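Local coordinates for protein TetR family transcriptional regulator (Clostridium perfringens, PDB 6AZH) that probably binds DNA as a dimeric TetR-family transcriptional regulator, putatively of fatty acid metabolism, at residues 17-22 against 48-53; 53-58 against 115-120; 82-87 against 180-185. All blocks are in the same frame, centred on the assembly; numbering follows the deposited sequence.

Interactions 1 and 2 share helix 50-74 and touch each other: CE2 of F19 lies 3.8 Å from CA of F54. Both are buried contacts. Interaction 1 is an aromatic ring against aliphatic carbon inside the DNA-binding region. Interaction 2 joins that region to the C-terminal domain, which in TetR-family relatives usually binds the ligand. It does so through branched aliphatic side chains, with a water bridge at its margin. Interaction 3 lies on the opposite side of the chain's centre, with its centre about 28 Å from that of interaction 2. It is only partly buried. Ring packing there sits beside a water bridge, and helix 174-187 also meets the second subunit.

Interaction 1 (17-22 against 48-53); sequences NVFATS and KSKEEI
F19 reaches from helix 6-26 to the first turn of helix 50-74, where its ring edge meets K50 and I53. Ahead of that turn, S49 is the N-cap. Its OG accepts a bond from E52 N at 3.2 Å. K50 follows, and its CG atom sits at the edge of the F19 ring, in the ring plane, 3.9 Å from F19 CZ. K50 CG lies opposite the backbone N (chi1 172°), and the chain then bends at chi3 (85°). The aliphatic part therefore meets the phenyl edge while the amine goes elsewhere: NZ bonds to the carbonyl oxygens of Y24 and S27, and K50 also makes a cation-pi contact with Y24. The two segments belong to helices 6-26 and 50-74, which flank the helix-turn-helix of the TetR-type DNA-binding domain. Helices 29-36 and 40-46 form that motif. The side chain of E52 turns back to the residue before the cap: its OE1 accepts from K48 N at 2.9 Å, from above the carboxylate plane. Last in order, I53 brings its CG2 branch to the edge of the same ring, 4.3 Å from F19 CE2. I53 also packs on I11 and A15 of helix 6-26. F54, I32 and M103 add further contacts to F19, and its ring meets that of F54 edge-to-face.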
loop_
_atom_site.group_PDB
_atom_site.type_symbol
_atom_site.label_atom_id
_atom_site.label_comp_id
_atom_site.label_asym_id
_atom_site.label_seq_id
_atom_site.Cartn_x
_atom_site.Cartn_y
_atom_site.Cartn_z
ATOM N N ASN A 17 3.287 17.599 4.948
ATOM C CA ASN A 17 2.981 17.974 3.570
ATOM C C ASN A 17 4.213 17.886 2.672
ATOM O O ASN A 17 4.117 17.423 1.530
ATOM C CB ASN A 17 2.373 19.370 3.526
ATOM C CG ASN A 17 0.959 19.386 4.016
ATOM O OD1 ASN A 17 0.217 18.417 3.834
ATOM N ND2 ASN A 17 0.569 20.479 4.658
ATOM N N VAL A 18 5.380 18.305 3.167
ATOM C CA VAL A 18 6.597 18.204 2.361
ATOM C C VAL A 18 6.912 16.744 2.057
ATOM O O VAL A 18 7.104 16.359 0.895
ATOM C CB VAL A 18 7.776 18.894 3.071
ATOM C CG1 VAL A 18 9.050 18.661 2.290
ATOM C CG2 VAL A 18 7.511 20.405 3.203
ATOM N N PHE A 19 6.966 15.909 3.099
ATOM C CA PHE A 19 7.221 14.484 2.902
ATOM C C PHE A 19 6.168 13.848 1.988
ATOM O O PHE A 19 6.500 13.014 1.142
ATOM C CB PHE A 19 7.259 13.762 4.253
ATOM C CG PHE A 19 8.513 13.998 5.051
ATOM C CD1 PHE A 19 9.765 13.810 4.477
ATOM C CD2 PHE A 19 8.437 14.372 6.392
ATOM C CE1 PHE A 19 10.923 14.007 5.222
ATOM C CE2 PHE A 19 9.586 14.572 7.150
ATOM C CZ PHE A 19 10.839 14.391 6.562
ATOM N N ALA A 20 4.893 14.217 2.146
ATOM C CA ALA A 20 3.861 13.604 1.307
ATOM C C ALA A 20 3.968 14.056 -0.144
ATOM O O ALA A 20 3.653 13.286 -1.056
ATOM C CB ALA A 20 2.464 13.920 1.843
ATOM N N THR A 21 4.418 15.284 -0.374
ATOM C CA THR A 21 4.510 15.815 -1.727
ATOM C C THR A 21 5.748 15.289 -2.449
ATOM O O THR A 21 5.665 14.820 -3.589
ATOM C CB THR A 21 4.530 17.346 -1.659
ATOM O OG1 THR A 21 3.253 17.810 -1.206
ATOM C CG2 THR A 21 4.847 17.949 -3.030
ATOM N N SER A 22 6.904 15.358 -1.792
ATOM C CA SER A 22 8.189 15.137 -2.434
ATOM C C SER A 22 8.832 13.809 -2.087
ATOM O O SER A 22 9.841 13.459 -2.705
ATOM C CB SER A 22 9.164 16.265 -2.052
ATOM O OG SER A 22 8.579 17.521 -2.310
ATOM N N LYS A 48 17.995 17.756 14.764
ATOM C CA LYS A 48 19.332 17.826 14.175
ATOM C C LYS A 48 19.344 17.593 12.673
ATOM O O LYS A 48 20.312 17.983 12.015
ATOM C CB LYS A 48 20.257 16.796 14.831
ATOM C CG LYS A 48 20.555 17.042 16.302
ATOM C CD LYS A 48 21.613 16.065 16.804
ATOM C CE LYS A 48 21.295 15.557 18.208
ATOM N NZ LYS A 48 21.519 16.608 19.246
ATOM N N SER A 49 18.312 16.964 12.112
ATOM C CA SER A 49 18.374 16.482 10.738
ATOM C C SER A 49 16.965 16.199 10.233
ATOM O O SER A 49 16.005 16.139 11.002
ATOM C CB SER A 49 19.218 15.206 10.639
ATOM O OG SER A 49 18.547 14.128 11.276
ATOM N N LYS A 50 16.867 16.013 8.915
ATOM C CA LYS A 50 15.620 15.576 8.294
ATOM C C LYS A 50 15.133 14.261 8.887
ATOM O O LYS A 50 13.927 14.084 9.120
ATOM C CB LYS A 50 15.848 15.456 6.788
ATOM C CG LYS A 50 14.721 14.847 5.996
ATOM C CD LYS A 50 15.019 14.995 4.512
ATOM C CE LYS A 50 15.896 13.892 3.973
ATOM N NZ LYS A 50 16.282 14.188 2.556
ATOM N N GLU A 51 16.054 13.324 9.143
ATOM C CA GLU A 51 15.651 12.031 9.686
ATOM C C GLU A 51 15.042 12.185 11.068
ATOM O O GLU A 51 14.080 11.490 11.412
ATOM C CB GLU A 51 16.832 11.064 9.750
ATOM C CG GLU A 51 16.417 9.664 10.267
ATOM C CD GLU A 51 17.406 8.569 9.872
ATOM O OE1 GLU A 51 18.320 8.281 10.673
ATOM O OE2 GLU A 51 17.272 7.994 8.765
ATOM N N GLU A 52 15.580 13.095 11.878
ATOM C CA GLU A 52 14.978 13.322 13.187
ATOM C C GLU A 52 13.575 13.893 13.044
ATOM O O GLU A 52 12.665 13.504 13.789
ATOM C CB GLU A 52 15.869 14.241 14.035
ATOM C CG GLU A 52 17.083 13.533 14.619
ATOM C CD GLU A 52 17.729 14.272 15.797
ATOM O OE1 GLU A 52 17.215 15.329 16.220
ATOM O OE2 GLU A 52 18.768 13.788 16.296
ATOM N N ILE A 53 13.366 14.795 12.078
ATOM C CA ILE A 53 12.029 15.347 11.878
ATOM C C ILE A 53 11.072 14.240 11.464
ATOM O O ILE A 53 9.973 14.103 12.014
ATOM C CB ILE A 53 12.032 16.478 10.840
ATOM C CG1 ILE A 53 12.873 17.676 11.327
ATOM C CG2 ILE A 53 10.589 16.931 10.575
ATOM C CD1 ILE A 53 13.134 18.712 10.240
#

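Interaction 2 (53-58 against 115-120); sequences IFNFVI and QDELRN
L118 and I58 meet through their methyl groups. L118 has the most surface buried here. Its CD1 lies 3.7 Å from I58 CG2 and 3.8 Å from I58 CD1, so one leucine methyl touches both branches of the isoleucine. The side chains cross at about a right angle. L118 CG is opposite the backbone N (chi1 170°), which carries the branched end toward helix 50-74. The other methyl, CD2, comes to the edge of the F54 ring, 4.5 Å from F54 CZ, a loose contact near the ring plane. A polar pair lies beside this apolar patch. E117 holds its chain extended beyond CG and brings OE1 within 4.1 Å of N55 ND2, too far for a direct bond. A water bridges them. It accepts from N55 ND2 at 3.0 Å and donates to E117 OE1 at 2.6 Å. The amide and carboxylate planes are 66° apart. The helix segments run almost parallel, 4° apart, with axes 11.2 Å from each other at closest approach. Helix 50-74 comes out of the DNA-binding domain, and helix 113-138 belongs to the C-terminal domain, so the contact joins the two. Helix 98-106 adds to the packing through M103 on F54 and V104 on I58. On the side of helix 6-26, the ring of Y24 meets F54 edge-to-face.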
loop_
_atom_site.group_PDB
_atom_site.type_symbol
_atom_site.label_atom_id
_atom_site.label_comp_id
_atom_site.label_asym_id
_atom_site.label_seq_id
_atom_site.Cartn_x
_atom_site.Cartn_y
_atom_site.Cartn_z
ATOM N N ILE A 53 13.366 14.795 12.078
ATOM C CA ILE A 53 12.029 15.347 11.878
ATOM C C ILE A 53 11.072 14.240 11.464
ATOM O O ILE A 53 9.973 14.103 12.014
ATOM C CB ILE A 53 12.032 16.478 10.840
ATOM C CG1 ILE A 53 12.873 17.676 11.327
ATOM C CG2 ILE A 53 10.589 16.931 10.575
ATOM C CD1 ILE A 53 13.134 18.712 10.240
ATOM N N PHE A 54 11.492 13.429 10.489
ATOM C CA PHE A 54 10.662 12.321 10.018
ATOM C C PHE A 54 10.217 11.417 11.160
ATOM O O PHE A 54 9.029 11.095 11.280
ATOM C CB PHE A 54 11.433 11.510 8.975
ATOM C CG PHE A 54 10.627 10.385 8.386
ATOM C CD1 PHE A 54 10.648 9.120 8.957
ATOM C CD2 PHE A 54 9.828 10.609 7.273
ATOM C CE1 PHE A 54 9.888 8.099 8.417
ATOM C CE2 PHE A 54 9.061 9.575 6.733
ATOM C CZ PHE A 54 9.102 8.330 7.308
ATOM N N ASN A 55 11.165 10.969 11.999
ATOM C CA ASN A 55 10.831 10.005 13.045
ATOM C C ASN A 55 9.893 10.613 14.079
ATOM O O ASN A 55 8.966 9.945 14.562
ATOM C CB ASN A 55 12.111 9.496 13.705
ATOM C CG ASN A 55 12.894 8.571 12.804
ATOM O OD1 ASN A 55 12.351 8.001 11.851
ATOM N ND2 ASN A 55 14.181 8.410 13.098
ATOM N N PHE A 56 10.130 11.879 14.432
ATOM C CA PHE A 56 9.233 12.600 15.330
ATOM C C PHE A 56 7.818 12.660 14.759
ATOM O O PHE A 56 6.838 12.377 15.467
ATOM C CB PHE A 56 9.809 14.003 15.567
ATOM C CG PHE A 56 8.807 15.001 16.037
ATOM C CD1 PHE A 56 8.497 15.105 17.380
ATOM C CD2 PHE A 56 8.202 15.864 15.139
ATOM C CE1 PHE A 56 7.570 16.027 17.816
ATOM C CE2 PHE A 56 7.277 16.790 15.575
ATOM C CZ PHE A 56 6.966 16.866 16.908
ATOM N N VAL A 57 7.693 12.981 13.462
ATOM C CA VAL A 57 6.377 13.054 12.824
ATOM C C VAL A 57 5.689 11.685 12.858
ATOM O O VAL A 57 4.502 11.576 13.200
ATOM C CB VAL A 57 6.492 13.587 11.381
ATOM C CG1 VAL A 57 5.145 13.508 10.673
ATOM C CG2 VAL A 57 7.028 15.047 11.354
ATOM N N ILE A 58 6.425 10.622 12.509
ATOM C CA ILE A 58 5.837 9.275 12.547
ATOM C C ILE A 58 5.346 8.958 13.951
ATOM O O ILE A 58 4.223 8.478 14.143
ATOM C CB ILE A 58 6.852 8.211 12.083
ATOM C CG1 ILE A 58 7.194 8.356 10.594
ATOM C CG2 ILE A 58 6.346 6.789 12.448
ATOM C CD1 ILE A 58 6.019 8.201 9.645
ATOM N N GLN A 115 13.304 2.883 7.930
ATOM C CA GLN A 115 12.120 2.204 7.429
ATOM C C GLN A 115 11.843 0.908 8.177
ATOM O O GLN A 115 10.675 0.549 8.355
ATOM C CB GLN A 115 12.267 1.957 5.932
ATOM C CG GLN A 115 12.670 3.221 5.162
ATOM C CD GLN A 115 12.986 2.950 3.707
ATOM O OE1 GLN A 115 14.113 2.597 3.356
ATOM N NE2 GLN A 115 11.985 3.101 2.851
ATOM N N ASP A 116 12.886 0.201 8.625
ATOM C CA ASP A 116 12.677 -0.887 9.578
ATOM C C ASP A 116 11.932 -0.384 10.806
ATOM O O ASP A 116 10.979 -1.017 11.278
ATOM C CB ASP A 116 14.015 -1.492 10.003
ATOM C CG ASP A 116 14.648 -2.353 8.930
ATOM O OD1 ASP A 116 13.914 -3.045 8.198
ATOM O OD2 ASP A 116 15.897 -2.346 8.834
ATOM N N GLU A 117 12.369 0.763 11.341
ATOM C CA GLU A 117 11.756 1.328 12.536
ATOM C C GLU A 117 10.311 1.730 12.282
ATOM O O GLU A 117 9.437 1.487 13.124
ATOM C CB GLU A 117 12.578 2.524 13.023
ATOM C CG GLU A 117 13.886 2.107 13.685
ATOM C CD GLU A 117 14.950 3.206 13.689
ATOM O OE1 GLU A 117 14.655 4.358 13.283
ATOM O OE2 GLU A 117 16.089 2.911 14.110
ATOM N N LEU A 118 10.047 2.350 11.127
ATOM C CA LEU A 118 8.678 2.674 10.735
ATOM C C LEU A 118 7.812 1.423 10.679
ATOM O O LEU A 118 6.681 1.414 11.182
ATOM C CB LEU A 118 8.675 3.373 9.379
ATOM C CG LEU A 118 7.304 3.560 8.724
ATOM C CD1 LEU A 118 6.387 4.386 9.616
ATOM C CD2 LEU A 118 7.406 4.173 7.349
ATOM N N ARG A 119 8.312 0.363 10.039
ATOM C CA ARG A 119 7.532 -0.873 9.957
ATOM C C ARG A 119 7.294 -1.468 11.340
ATOM O O ARG A 119 6.230 -2.043 11.598
ATOM C CB ARG A 119 8.228 -1.889 9.048
ATOM C CG ARG A 119 8.001 -1.653 7.557
ATOM C CD ARG A 119 8.574 -2.788 6.711
ATOM N NE ARG A 119 10.022 -2.916 6.851
ATOM C CZ ARG A 119 10.920 -2.353 6.044
ATOM N NH1 ARG A 119 10.533 -1.604 5.018
ATOM N NH2 ARG A 119 12.213 -2.531 6.270
ATOM N N ASN A 120 8.275 -1.359 12.243
ATOM C CA ASN A 120 8.052 -1.833 13.608
ATOM C C ASN A 120 6.938 -1.054 14.287
ATOM O O ASN A 120 6.181 -1.622 15.078
ATOM C CB ASN A 120 9.331 -1.740 14.441
ATOM C CG ASN A 120 10.414 -2.714 13.973
ATOM O OD1 ASN A 120 10.224 -3.486 13.020
ATOM N ND2 ASN A 120 11.569 -2.661 14.631
HETATM O O HOH W 1 15.989 6.239 12.128
#

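Interaction 3 (82-87 against 180-185); sequences KLKKLF and EITINI
F87 supplies most of the apolar contact. Its ring lies against I185, with the two side chains coming from opposite directions. I185 CD1 sits over one face, 4.0 Å above the plane and offset toward the rim. The CG2 branch of I185 is 3.9 Å from F87 CZ. F87 CG lies opposite the carbonyl carbon (chi1 -56°), with the other ring face laid back over the carbonyl oxygen of L83. T182 touches the ring at its edge, where OG1 comes 3.6 Å from F87 CD2. Its methyl, CG2, is 4.3 Å from K84 CG, whose chain then leads away to a salt bridge with E81.

The polar link is a water. It donates to K84 O at 2.8 Å and to T182 OG1, also at 2.8 Å. The same OG1 bonds to the carbonyl oxygen of I178, so water and backbone both hold the hydroxyl.

L154 of helix 147-165 packs on both F87 and I185. N184 bonds to R143 of the second subunit. The two segments cross at 138° within the all-helical C-terminal part. In many TetR-family regulators its last helices build the dimer interface, and helix 174-187 meets the second subunit here.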
loop_
_atom_site.group_PDB
_atom_site.type_symbol
_atom_site.label_atom_id
_atom_site.label_comp_id
_atom_site.label_asym_id
_atom_site.label_seq_id
_atom_site.Cartn_x
_atom_site.Cartn_y
_atom_site.Cartn_z
ATOM N N LYS A 82 -16.517 -5.023 17.554
ATOM C CA LYS A 82 -15.277 -4.252 17.576
ATOM C C LYS A 82 -14.665 -4.161 16.186
ATOM O O LYS A 82 -14.113 -3.115 15.818
ATOM C CB LYS A 82 -14.270 -4.861 18.551
ATOM C CG LYS A 82 -14.600 -4.656 20.039
ATOM C CD LYS A 82 -13.727 -5.548 20.907
ATOM C CE LYS A 82 -13.747 -5.100 22.364
ATOM N NZ LYS A 82 -12.890 -5.984 23.206
ATOM N N LEU A 83 -14.752 -5.243 15.389
ATOM C CA LEU A 83 -14.197 -5.186 14.032
ATOM C C LEU A 83 -14.971 -4.204 13.167
ATOM O O LEU A 83 -14.374 -3.456 12.384
ATOM C CB LEU A 83 -14.180 -6.571 13.368
ATOM C CG LEU A 83 -13.185 -7.564 13.977
ATOM C CD1 LEU A 83 -13.432 -8.981 13.424
ATOM C CD2 LEU A 83 -11.726 -7.125 13.739
ATOM N N LYS A 84 -16.299 -4.188 13.288
ATOM C CA LYS A 84 -17.074 -3.198 12.548
ATOM C C LYS A 84 -16.671 -1.779 12.940
ATOM O O LYS A 84 -16.525 -0.908 12.072
ATOM C CB LYS A 84 -18.566 -3.436 12.770
ATOM C CG LYS A 84 -19.059 -4.720 12.092
ATOM C CD LYS A 84 -20.412 -5.124 12.685
ATOM C CE LYS A 84 -20.955 -6.420 12.119
ATOM N NZ LYS A 84 -22.341 -6.584 12.659
ATOM N N LYS A 85 -16.435 -1.543 14.234
ATOM C CA LYS A 85 -16.012 -0.216 14.681
ATOM C C LYS A 85 -14.578 0.085 14.250
ATOM O O LYS A 85 -14.239 1.251 14.022
ATOM C CB LYS A 85 -16.165 -0.089 16.200
ATOM C CG LYS A 85 -17.642 0.054 16.644
ATOM C CD LYS A 85 -17.861 -0.026 18.160
ATOM C CE LYS A 85 -19.289 0.419 18.509
ATOM N NZ LYS A 85 -19.586 0.299 19.965
ATOM N N LEU A 86 -13.740 -0.947 14.123
ATOM C CA LEU A 86 -12.374 -0.759 13.638
ATOM C C LEU A 86 -12.362 -0.225 12.208
ATOM O O LEU A 86 -11.639 0.733 11.897
ATOM C CB LEU A 86 -11.614 -2.088 13.734
ATOM C CG LEU A 86 -10.283 -2.130 12.965
ATOM C CD1 LEU A 86 -9.280 -1.288 13.692
ATOM C CD2 LEU A 86 -9.774 -3.572 12.840
ATOM N N PHE A 87 -13.176 -0.820 11.324
ATOM C CA PHE A 87 -13.186 -0.387 9.931
ATOM C C PHE A 87 -13.634 1.060 9.823
ATOM O O PHE A 87 -13.033 1.854 9.089
ATOM C CB PHE A 87 -14.099 -1.288 9.092
ATOM C CG PHE A 87 -13.747 -2.732 9.156
ATOM C CD1 PHE A 87 -12.437 -3.139 9.337
ATOM C CD2 PHE A 87 -14.740 -3.699 9.060
ATOM C CE1 PHE A 87 -12.118 -4.484 9.414
ATOM C CE2 PHE A 87 -14.426 -5.049 9.127
ATOM C CZ PHE A 87 -13.115 -5.439 9.299
ATOM N N GLU A 180 -19.133 -0.484 2.195
ATOM C CA GLU A 180 -18.819 -1.502 1.193
ATOM C C GLU A 180 -17.705 -2.416 1.676
ATOM O O GLU A 180 -17.787 -3.638 1.526
ATOM C CB GLU A 180 -18.411 -0.854 -0.142
ATOM C CG GLU A 180 -19.534 -0.186 -0.920
ATOM C CD GLU A 180 -19.873 -0.893 -2.232
ATOM O OE1 GLU A 180 -19.318 -1.981 -2.507
ATOM O OE2 GLU A 180 -20.708 -0.347 -2.993
ATOM N N ILE A 181 -16.640 -1.836 2.238
ATOM C CA ILE A 181 -15.496 -2.640 2.652
ATOM C C ILE A 181 -15.867 -3.540 3.818
ATOM O O ILE A 181 -15.391 -4.680 3.915
ATOM C CB ILE A 181 -14.299 -1.735 2.999
ATOM C CG1 ILE A 181 -13.818 -0.988 1.747
ATOM C CG2 ILE A 181 -13.172 -2.558 3.607
ATOM C CD1 ILE A 181 -12.857 -1.749 0.899
ATOM N N THR A 182 -16.702 -3.042 4.734
ATOM C CA THR A 182 -17.144 -3.868 5.851
ATOM C C THR A 182 -17.843 -5.122 5.339
ATOM O O THR A 182 -17.548 -6.237 5.780
ATOM C CB THR A 182 -18.066 -3.066 6.782
ATOM O OG1 THR A 182 -17.361 -1.937 7.324
ATOM C CG2 THR A 182 -18.571 -3.946 7.936
ATOM N N ILE A 183 -18.755 -4.959 4.384
ATOM C CA ILE A 183 -19.442 -6.126 3.836
ATOM C C ILE A 183 -18.470 -7.008 3.063
ATOM O O ILE A 183 -18.455 -8.231 3.238
ATOM C CB ILE A 183 -20.637 -5.688 2.971
ATOM C CG1 ILE A 183 -21.725 -5.073 3.854
ATOM C CG2 ILE A 183 -21.213 -6.885 2.233
ATOM C CD1 ILE A 183 -22.769 -4.278 3.080
ATOM N N ASN A 184 -17.612 -6.409 2.223
ATOM C CA ASN A 184 -16.666 -7.219 1.462
ATOM C C ASN A 184 -15.806 -8.075 2.383
ATOM O O ASN A 184 -15.606 -9.267 2.131
ATOM C CB ASN A 184 -15.778 -6.328 0.597
ATOM C CG ASN A 184 -16.537 -5.650 -0.529
ATOM O OD1 ASN A 184 -17.705 -5.957 -0.789
ATOM N ND2 ASN A 184 -15.871 -4.715 -1.203
ATOM N N ILE A 185 -15.308 -7.491 3.475
ATOM C CA ILE A 185 -14.406 -8.216 4.367
ATOM C C ILE A 185 -15.163 -9.262 5.179
ATOM O O ILE A 185 -14.715 -10.407 5.317
ATOM C CB ILE A 185 -13.664 -7.236 5.295
ATOM C CG1 ILE A 185 -12.650 -6.403 4.520
ATOM C CG2 ILE A 185 -12.965 -8.009 6.404
ATOM C CD1 ILE A 185 -11.854 -5.455 5.402
HETATM O O HOH W 2 -18.069 -0.779 9.782
#